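Local coordinates for protein hydrolase, haloacid dehalogenase-like family (Pseudomonas syringae pv. tomato, PDB 3S6J) that probably hydrolyses phosphate esters of sugars as a metal-dependent phosphatase of the haloacid dehalogenase (HAD) superfamily, and binds calcium in this structure, at residues E[10-15]-E[170-175]. Residues are numbered along the deposited sequence; the frame is centred on the assembly and turned at random.
Sequences IFDLDG and IGDAIW. With CA (calcium ion), chain M.
With CG of Asp12 turned anti to the backbone N (chi1 168°) and CG of Asp172 set between its own N and carbonyl carbon (chi1 68°), the two carboxylates reach one calcium ion from neighbouring strand ends. Their planes lie only 15° apart. Each gives the metal a single oxygen, Asp12 OD2 at 2.5 Å and Asp172 OD1 at 2.4 Å, while Asp12 OD1 and Asp172 OD2 stay back, at 3.3 and 3.5 Å from the calcium. The two ligand oxygens approach to 2.9 Å, probably tolerated because both bind the same cation. Asp14 contributes its backbone O, 2.4 Å from the calcium, and three waters bring the ligands to six. The Asp14 carboxylate lies in the second shell: OD1 accepts a bond from one of the bound waters and another from Asn24, and OD2 is held by Ser20. A second calcium-bound water donates to Asp172 OD2, probably helping to hold the oxygen that is off the metal. Asp12 OD2 also takes a hydrogen bond from Thr16 OG1, while Asp12 OD1 forms a salt bridge with Lys147. Asp12, Asp14 and Thr16 are consistent with the HAD signature DxDx(T/V), whose first aspartate is the nucleophile in relatives.

Behind the metal the backbones run parallel. Ile170 N donates to Ile10 O, and Asp12 N to Ile170 O at 2.8 Å, nearly straight. Side by side and pointing the same way, Phe11 and Ile170 meet where ring atom CE1 lies 3.6 Å from CD1 of the isoleucine. Strands 8-11 and 167-171 are thus adjacent in the Rossmann-like parallel sheet, flanked by strands 110-113 and 186-190, with helix 96-105 packed on Phe11 and helix 21-34 touching Asp14 and Asp172.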
loop_
_atom_site.group_PDB
_atom_site.type_symbol
_atom_site.label_atom_id
_atom_site.label_comp_id
_atom_site.label_asym_id
_atom_site.label_seq_id
_atom_site.Cartn_x
_atom_site.Cartn_y
_atom_site.Cartn_z
ATOM N N ILE E 10 -8.699 -13.957 -17.734
ATOM C CA ILE E 10 -8.554 -14.469 -16.373
ATOM C C ILE E 10 -8.321 -13.315 -15.401
ATOM O O ILE E 10 -7.277 -12.663 -15.434
ATOM C CB ILE E 10 -7.414 -15.486 -16.258
ATOM C CG1 ILE E 10 -7.593 -16.599 -17.293
ATOM C CG2 ILE E 10 -7.404 -16.056 -14.870
ATOM C CD1 ILE E 10 -6.406 -17.548 -17.419
ATOM N N PHE E 11 -9.309 -13.059 -14.550
ATOM C CA PHE E 11 -9.261 -11.924 -13.646
ATOM C C PHE E 11 -8.857 -12.364 -12.241
ATOM O O PHE E 11 -9.387 -13.343 -11.708
ATOM C CB PHE E 11 -10.634 -11.267 -13.545
ATOM C CG PHE E 11 -11.037 -10.462 -14.750
ATOM C CD1 PHE E 11 -10.667 -9.134 -14.867
ATOM C CD2 PHE E 11 -11.829 -11.017 -15.736
ATOM C CE1 PHE E 11 -11.072 -8.385 -15.960
ATOM C CE2 PHE E 11 -12.229 -10.275 -16.834
ATOM C CZ PHE E 11 -11.845 -8.964 -16.953
ATOM N N ASP E 12 -7.918 -11.646 -11.643
ATOM C CA ASP E 12 -7.743 -11.739 -10.206
ATOM C C ASP E 12 -8.955 -11.036 -9.559
ATOM O O ASP E 12 -9.715 -10.349 -10.252
ATOM C CB ASP E 12 -6.433 -11.084 -9.792
ATOM C CG ASP E 12 -6.333 -10.903 -8.300
ATOM O OD1 ASP E 12 -6.235 -11.917 -7.588
ATOM O OD2 ASP E 12 -6.363 -9.743 -7.845
ATOM N N LEU E 13 -9.153 -11.201 -8.250
ATOM C CA LEU E 13 -10.353 -10.641 -7.614
ATOM C C LEU E 13 -10.046 -9.500 -6.645
ATOM O O LEU E 13 -10.281 -8.325 -6.938
ATOM C CB LEU E 13 -11.141 -11.751 -6.917
ATOM C CG LEU E 13 -12.479 -11.410 -6.248
ATOM C CD1 LEU E 13 -13.414 -10.609 -7.177
ATOM C CD2 LEU E 13 -13.154 -12.703 -5.767
ATOM N N ASP E 14 -9.522 -9.869 -5.489
ATOM C CA ASP E 14 -9.141 -8.941 -4.439
ATOM C C ASP E 14 -8.076 -7.942 -4.948
ATOM O O ASP E 14 -6.944 -8.323 -5.201
ATOM C CB ASP E 14 -8.661 -9.806 -3.259
ATOM C CG ASP E 14 -7.824 -9.055 -2.250
ATOM O OD1 ASP E 14 -6.717 -9.547 -1.943
ATOM O OD2 ASP E 14 -8.267 -8.010 -1.731
ATOM N N GLY E 15 -8.458 -6.677 -5.139
ATOM C CA GLY E 15 -7.523 -5.641 -5.555
ATOM C C GLY E 15 -7.613 -5.342 -7.034
ATOM O O GLY E 15 -7.026 -4.378 -7.531
ATOM N N ILE E 170 -5.399 -10.683 -15.883
ATOM C CA ILE E 170 -5.535 -9.351 -15.311
ATOM C C ILE E 170 -5.407 -9.413 -13.798
ATOM O O ILE E 170 -6.143 -10.142 -13.143
ATOM C CB ILE E 170 -6.860 -8.683 -15.721
ATOM C CG1 ILE E 170 -6.963 -8.653 -17.252
ATOM C CG2 ILE E 170 -6.949 -7.285 -15.124
ATOM C CD1 ILE E 170 -8.017 -7.760 -17.779
ATOM N N GLY E 171 -4.462 -8.657 -13.249
ATOM C CA GLY E 171 -4.111 -8.783 -11.840
ATOM C C GLY E 171 -3.556 -7.491 -11.281
ATOM O O GLY E 171 -3.270 -6.549 -12.037
ATOM N N ASP E 172 -3.426 -7.416 -9.962
ATOM C CA ASP E 172 -2.949 -6.188 -9.344
ATOM C C ASP E 172 -1.653 -6.436 -8.610
ATOM O O ASP E 172 -1.093 -5.514 -8.025
ATOM C CB ASP E 172 -3.963 -5.662 -8.326
ATOM C CG ASP E 172 -4.085 -6.571 -7.125
ATOM O OD1 ASP E 172 -4.344 -7.759 -7.338
ATOM O OD2 ASP E 172 -3.905 -6.124 -5.978
ATOM N N ALA E 173 -1.182 -7.683 -8.612
ATOM C CA ALA E 173 -0.010 -8.017 -7.818
ATOM C C ALA E 173 1.133 -8.633 -8.638
ATOM O O ALA E 173 0.922 -9.289 -9.667
ATOM C CB ALA E 173 -0.409 -8.920 -6.640
ATOM N N ILE E 174 2.348 -8.374 -8.179
ATOM C CA ILE E 174 3.548 -9.032 -8.669
ATOM C C ILE E 174 3.229 -10.510 -8.904
ATOM O O ILE E 174 3.557 -11.086 -9.937
ATOM C CB ILE E 174 4.673 -8.857 -7.602
ATOM C CG1 ILE E 174 5.372 -7.495 -7.780
ATOM C CG2 ILE E 174 5.662 -9.984 -7.643
ATOM C CD1 ILE E 174 6.227 -7.086 -6.538
ATOM N N TRP E 175 2.529 -11.101 -7.941
ATOM C CA TRP E 175 2.225 -12.527 -7.952
ATOM C C TRP E 175 1.345 -12.988 -9.100
ATOM O O TRP E 175 1.550 -14.077 -9.594
ATOM C CB TRP E 175 1.660 -12.938 -6.589
ATOM C CG TRP E 175 2.431 -12.241 -5.528
ATOM C CD1 TRP E 175 1.976 -11.283 -4.679
ATOM C CD2 TRP E 175 3.835 -12.383 -5.263
ATOM N NE1 TRP E 175 2.996 -10.843 -3.878
ATOM C CE2 TRP E 175 4.150 -11.503 -4.214
ATOM C CE3 TRP E 175 4.853 -13.179 -5.807
ATOM C CZ2 TRP E 175 5.446 -11.392 -3.683
ATOM C CZ3 TRP E 175 6.134 -13.081 -5.274
ATOM C CH2 TRP E 175 6.419 -12.187 -4.225
HETATM CA CA CA M . -4.924 -9.503 -5.788
HETATM O O HOH W 1 -3.180 -11.025 -6.507
HETATM O O HOH W 2 -5.114 -11.032 -3.755
HETATM O O HOH W 3 -3.253 -8.231 -4.138
#